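Local coordinates for protein 2-dehydro-3-deoxy-d-gluconate/2-dehydro-3-deoxy-phosphogluconate aldolase (PDB 4UXD) that is an archaeal aldolase of the dihydrodipicolinate synthetase family, built on a parallel beta/alpha barrel and assembled as a tetramer, at residues Arg87-Ser101 against Ser113-Tyr127. Residues are numbered along the deposited sequence; the frame is centred on the assembly and turned at random.
Sequences RENSKKPIMAGVGSS and SMDIGIEAAVLMPPY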
loop_
_atom_site.group_PDB
_atom_site.type_symbol
_atom_site.label_atom_id
_atom_site.label_comp_id
_atom_site.label_asym_id
_atom_site.label_seq_id
_atom_site.Cartn_x
_atom_site.Cartn_y
_atom_site.Cartn_z
ATOM N N ARG A 87 27.716 -25.381 -11.990
ATOM C CA ARG A 87 29.043 -25.482 -11.390
ATOM C C ARG A 87 29.949 -26.356 -12.237
ATOM O O ARG A 87 31.157 -26.161 -12.242
ATOM C CB ARG A 87 28.971 -26.035 -9.954
ATOM C CG ARG A 87 30.321 -26.483 -9.344
ATOM C CD ARG A 87 31.293 -25.339 -8.985
ATOM N NE ARG A 87 31.658 -24.480 -10.114
ATOM C CZ ARG A 87 32.203 -23.272 -9.992
ATOM N NH1 ARG A 87 32.474 -22.764 -8.794
ATOM N NH2 ARG A 87 32.471 -22.559 -11.072
ATOM N N GLU A 88 29.361 -27.309 -12.957
ATOM C CA GLU A 88 30.147 -28.273 -13.709
ATOM C C GLU A 88 30.398 -27.868 -15.157
ATOM O O GLU A 88 31.138 -28.552 -15.874
ATOM C CB GLU A 88 29.462 -29.634 -13.690
ATOM C CG GLU A 88 29.743 -30.443 -12.451
ATOM C CD GLU A 88 29.018 -31.769 -12.467
ATOM O OE1 GLU A 88 28.305 -32.047 -13.461
ATOM O OE2 GLU A 88 29.163 -32.528 -11.487
ATOM N N ASN A 89 29.801 -26.767 -15.592
ATOM C CA ASN A 89 29.940 -26.366 -16.984
ATOM C C ASN A 89 30.412 -24.940 -17.139
ATOM O O ASN A 89 30.291 -24.336 -18.202
ATOM C CB ASN A 89 28.625 -26.594 -17.703
ATOM C CG ASN A 89 28.351 -28.073 -17.912
ATOM O OD1 ASN A 89 28.916 -28.693 -18.807
ATOM N ND2 ASN A 89 27.511 -28.648 -17.063
ATOM N N SER A 90 31.003 -24.429 -16.070
ATOM C CA SER A 90 31.610 -23.112 -16.080
ATOM C C SER A 90 32.593 -22.990 -14.930
ATOM O O SER A 90 32.357 -23.529 -13.854
ATOM C CB SER A 90 30.545 -22.018 -15.966
ATOM O OG SER A 90 31.149 -20.751 -15.745
ATOM N N LYS A 91 33.685 -22.274 -15.158
ATOM C CA LYS A 91 34.633 -21.987 -14.089
ATOM C C LYS A 91 34.495 -20.546 -13.602
ATOM O O LYS A 91 35.344 -20.043 -12.864
ATOM C CB LYS A 91 36.065 -22.273 -14.560
ATOM C CG LYS A 91 36.379 -23.770 -14.630
ATOM C CD LYS A 91 37.823 -24.037 -15.016
ATOM C CE LYS A 91 38.746 -24.025 -13.807
ATOM N NZ LYS A 91 40.142 -24.396 -14.184
ATOM N N LYS A 92 33.422 -19.880 -14.019
ATOM C CA LYS A 92 33.088 -18.580 -13.454
ATOM C C LYS A 92 32.761 -18.783 -11.990
ATOM O O LYS A 92 32.228 -19.826 -11.613
ATOM C CB LYS A 92 31.905 -17.935 -14.174
ATOM C CG LYS A 92 32.215 -17.403 -15.562
ATOM C CD LYS A 92 33.105 -16.194 -15.492
ATOM C CE LYS A 92 33.221 -15.559 -16.840
ATOM N NZ LYS A 92 33.968 -14.299 -16.730
ATOM N N PRO A 93 33.123 -17.811 -11.147
ATOM C CA PRO A 93 32.696 -17.905 -9.749
ATOM C C PRO A 93 31.163 -17.785 -9.623
ATOM O O PRO A 93 30.530 -16.944 -10.269
ATOM C CB PRO A 93 33.420 -16.732 -9.084
ATOM C CG PRO A 93 33.683 -15.762 -10.184
ATOM C CD PRO A 93 33.923 -16.602 -11.409
ATOM N N ILE A 94 30.582 -18.642 -8.793
ATOM C CA ILE A 94 29.135 -18.790 -8.695
ATOM C C ILE A 94 28.635 -18.270 -7.356
ATOM O O ILE A 94 29.270 -18.490 -6.316
ATOM C CB ILE A 94 28.712 -20.282 -8.877
ATOM C CG1 ILE A 94 29.033 -20.742 -10.295
ATOM C CG2 ILE A 94 27.216 -20.483 -8.618
ATOM C CD1 ILE A 94 28.890 -22.216 -10.525
ATOM N N MET A 95 27.514 -17.550 -7.408
ATOM C CA MET A 95 26.719 -17.222 -6.224
ATOM C C MET A 95 25.426 -18.011 -6.291
ATOM O O MET A 95 24.577 -17.729 -7.125
ATOM C CB MET A 95 26.384 -15.736 -6.158
ATOM C CG MET A 95 27.526 -14.795 -6.406
ATOM S SD MET A 95 26.911 -13.100 -6.403
ATOM C CE MET A 95 28.447 -12.174 -6.315
ATOM N N ALA A 96 25.262 -18.997 -5.428
ATOM C CA ALA A 96 24.089 -19.859 -5.505
ATOM C C ALA A 96 22.892 -19.243 -4.789
ATOM O O ALA A 96 22.970 -18.886 -3.613
ATOM C CB ALA A 96 24.400 -21.228 -4.920
ATOM N N GLY A 97 21.780 -19.123 -5.498
ATOM C CA GLY A 97 20.545 -18.762 -4.848
ATOM C C GLY A 97 20.150 -19.927 -3.981
ATOM O O GLY A 97 19.852 -20.983 -4.502
ATOM N N VAL A 98 20.164 -19.743 -2.666
ATOM C CA VAL A 98 19.793 -20.806 -1.728
ATOM C C VAL A 98 18.485 -20.456 -0.991
ATOM O O VAL A 98 18.209 -20.947 0.118
ATOM C CB VAL A 98 20.950 -21.068 -0.724
ATOM C CG1 VAL A 98 22.177 -21.596 -1.474
ATOM C CG2 VAL A 98 21.327 -19.809 0.049
ATOM N N GLY A 99 17.674 -19.615 -1.643
ATOM C CA GLY A 99 16.412 -19.137 -1.103
ATOM C C GLY A 99 15.356 -20.202 -0.883
ATOM O O GLY A 99 15.253 -21.168 -1.634
ATOM N N SER A 100 14.572 -20.000 0.169
ATOM C CA SER A 100 13.487 -20.882 0.580
ATOM C C SER A 100 12.968 -20.379 1.922
ATOM O O SER A 100 13.742 -19.876 2.724
ATOM C CB SER A 100 13.950 -22.337 0.707
ATOM O OG SER A 100 13.025 -23.087 1.482
ATOM N N SER A 101 11.673 -20.523 2.189
ATOM C CA SER A 101 11.137 -20.131 3.495
ATOM C C SER A 101 11.425 -21.194 4.555
ATOM O O SER A 101 11.260 -20.945 5.752
ATOM C CB SER A 101 9.633 -19.866 3.412
ATOM O OG SER A 101 9.378 -18.641 2.758
ATOM N N SER A 113 26.132 -26.705 -1.955
ATOM C CA SER A 113 26.866 -25.821 -2.855
ATOM C C SER A 113 28.276 -25.520 -2.316
ATOM O O SER A 113 29.193 -25.229 -3.093
ATOM C CB SER A 113 26.075 -24.529 -3.105
ATOM O OG SER A 113 25.395 -24.084 -1.946
ATOM N N MET A 114 28.463 -25.614 -1.000
ATOM C CA MET A 114 29.813 -25.578 -0.443
ATOM C C MET A 114 30.596 -26.822 -0.892
ATOM O O MET A 114 31.723 -26.716 -1.365
ATOM C CB MET A 114 29.782 -25.502 1.080
ATOM C CG MET A 114 31.125 -25.095 1.696
ATOM S SD MET A 114 31.087 -24.884 3.497
ATOM C CE MET A 114 31.084 -26.601 4.036
ATOM N N ASP A 115 29.977 -27.994 -0.775
ATOM C CA ASP A 115 30.653 -29.259 -1.058
ATOM C C ASP A 115 30.972 -29.484 -2.538
ATOM O O ASP A 115 31.784 -30.358 -2.849
ATOM C CB ASP A 115 29.811 -30.437 -0.550
ATOM C CG ASP A 115 29.690 -30.465 0.977
ATOM O OD1 ASP A 115 30.433 -29.722 1.663
ATOM O OD2 ASP A 115 28.848 -31.236 1.487
ATOM N N ILE A 116 30.344 -28.726 -3.443
ATOM C CA ILE A 116 30.673 -28.822 -4.870
ATOM C C ILE A 116 31.457 -27.589 -5.327
ATOM O O ILE A 116 31.595 -27.340 -6.521
ATOM C CB ILE A 116 29.408 -29.005 -5.777
ATOM C CG1 ILE A 116 28.477 -27.780 -5.752
ATOM C CG2 ILE A 116 28.631 -30.254 -5.368
ATOM C CD1 ILE A 116 27.455 -27.766 -6.901
ATOM N N GLY A 117 31.956 -26.816 -4.367
ATOM C CA GLY A 117 32.797 -25.671 -4.663
ATOM C C GLY A 117 32.117 -24.458 -5.288
ATOM O O GLY A 117 32.675 -23.827 -6.194
ATOM N N ILE A 118 30.925 -24.110 -4.819
ATOM C CA ILE A 118 30.324 -22.846 -5.221
ATOM C C ILE A 118 30.833 -21.818 -4.236
ATOM O O ILE A 118 30.784 -22.021 -3.038
ATOM C CB ILE A 118 28.769 -22.913 -5.266
ATOM C CG1 ILE A 118 28.305 -23.557 -6.581
ATOM C CG2 ILE A 118 28.143 -21.538 -5.157
ATOM C CD1 ILE A 118 26.919 -24.153 -6.533
ATOM N N GLU A 119 31.349 -20.721 -4.761
ATOM C CA GLU A 119 32.011 -19.707 -3.958
ATOM C C GLU A 119 31.117 -19.022 -2.930
ATOM O O GLU A 119 31.553 -18.753 -1.805
ATOM C CB GLU A 119 32.609 -18.633 -4.876
ATOM C CG GLU A 119 33.889 -19.036 -5.580
ATOM C CD GLU A 119 33.659 -19.700 -6.917
ATOM O OE1 GLU A 119 32.552 -20.218 -7.174
ATOM O OE2 GLU A 119 34.608 -19.702 -7.724
ATOM N N ALA A 120 29.881 -18.713 -3.311
ATOM C CA ALA A 120 29.033 -17.872 -2.466
ATOM C C ALA A 120 27.586 -18.316 -2.489
ATOM O O ALA A 120 27.121 -18.912 -3.463
ATOM C CB ALA A 120 29.136 -16.410 -2.898
ATOM N N ALA A 121 26.888 -18.038 -1.395
ATOM C CA ALA A 121 25.454 -18.242 -1.321
ATOM C C ALA A 121 24.799 -16.879 -1.401
ATOM O O ALA A 121 25.440 -15.865 -1.101
ATOM C CB ALA A 121 25.062 -18.953 -0.053
ATOM N N VAL A 122 23.543 -16.874 -1.845
ATOM C CA VAL A 122 22.696 -15.694 -1.841
ATOM C C VAL A 122 21.347 -16.025 -1.232
ATOM O O VAL A 122 20.631 -16.901 -1.725
ATOM C CB VAL A 122 22.452 -15.143 -3.244
ATOM C CG1 VAL A 122 21.738 -13.771 -3.159
ATOM C CG2 VAL A 122 23.748 -15.056 -4.013
ATOM N N LEU A 123 20.981 -15.283 -0.194
ATOM C CA LEU A 123 19.778 -15.566 0.575
ATOM C C LEU A 123 18.946 -14.301 0.829
ATOM O O LEU A 123 19.460 -13.314 1.350
ATOM C CB LEU A 123 20.162 -16.216 1.904
ATOM C CG LEU A 123 19.003 -16.540 2.844
ATOM C CD1 LEU A 123 18.081 -17.540 2.186
ATOM C CD2 LEU A 123 19.514 -17.073 4.180
ATOM N N MET A 124 17.665 -14.348 0.457
ATOM C CA MET A 124 16.718 -13.278 0.775
ATOM C C MET A 124 15.859 -13.696 1.966
ATOM O O MET A 124 15.846 -14.861 2.358
ATOM C CB MET A 124 15.821 -12.924 -0.429
ATOM C CG MET A 124 14.684 -13.899 -0.714
ATOM S SD MET A 124 15.343 -15.489 -1.194
ATOM C CE MET A 124 15.934 -15.104 -2.821
ATOM N N PRO A 125 15.149 -12.742 2.562
ATOM C CA PRO A 125 14.400 -13.207 3.729
ATOM C C PRO A 125 13.255 -14.166 3.387
ATOM O O PRO A 125 12.788 -14.192 2.251
ATOM C CB PRO A 125 13.877 -11.907 4.337
ATOM C CG PRO A 125 14.931 -10.881 3.960
ATOM C CD PRO A 125 15.368 -11.284 2.573
ATOM N N PRO A 126 12.819 -14.970 4.370
ATOM C CA PRO A 126 11.664 -15.844 4.172
ATOM C C PRO A 126 10.448 -15.065 3.743
ATOM O O PRO A 126 10.339 -13.870 4.097
ATOM C CB PRO A 126 11.426 -16.456 5.552
ATOM C CG PRO A 126 12.640 -16.205 6.318
ATOM C CD PRO A 126 13.335 -15.034 5.741
ATOM N N TYR A 127 9.542 -15.744 3.029
ATOM C CA TYR A 127 8.406 -15.097 2.417
ATOM C C TYR A 127 7.111 -15.787 2.829
ATOM O O TYR A 127 7.099 -16.525 3.821
ATOM C CB TYR A 127 8.599 -15.049 0.898
ATOM C CG TYR A 127 9.234 -16.273 0.314
ATOM C CD1 TYR A 127 10.624 -16.395 0.259
ATOM C CD2 TYR A 127 8.456 -17.320 -0.178
ATOM C CE1 TYR A 127 11.218 -17.511 -0.261
ATOM C CE2 TYR A 127 9.047 -18.458 -0.708
ATOM C CZ TYR A 127 10.427 -18.543 -0.752
ATOM O OH TYR A 127 11.023 -19.656 -1.280
#
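Strands 95-97 and 120-123, parallel neighbours in the TIM barrel of this aldolase, are zipped together by backbone bonds and linked through helix 103-115 in a beta-alpha-beta unit. The N-H of Ala-96 gives to Ala-120 O at 2.7 Å, its carbonyl takes the N-H of Val-122, and Val-98 N closes the ladder on Val-122 O. Packing is tight on both faces. On one, Met-95 CB presses on Val-122 CG2 at 3.5 Å, while the rest of the methionine extends away from strand 120-123; its side chain also touches Leu-152 and Tyr-61. On the other, facing the helix, Ile-118 CG2 touches both Ile-94 CG2 and Ala-96 CB, and Val-98 CG2 rests on Ala-121 CB at 3.8 Å. The more open side lies before the strands, where helix 103-115 ends in a Schellman motif at Gly-117. There Arg-87, CG anti to its backbone N (chi1 167°) and the chain bent twice beyond it, runs antiparallel to the Ile-116 side chain, CB against its CD1, and sets NH1 2.8 Å from Gly-117 O, close to the guanidinium plane. NH1 also forms a salt bridge with Glu-119 OE1, though the hydrogen bond within it is weak; guanidinium and carboxylate planes are 51° apart. Glu-119 OE1 also receives a nearly straight bond from Ile-94 N (3.0 Å, 172°), which comes from above the carboxylate plane. NH2 binds Ser-90 O and Lys-92 O, and Ile-94 CD1 covers one guanidinium face, so the group is held against rotation although the arginine is partly exposed. Beyond the strands the segments meet again in a buried corner, beside Tyr-128 of a second subunit. Here Ser-101 OG accepts the N-H of Tyr-127 at 2.9 Å and sits 3.2 Å above the centre of the tyrosine's own ring.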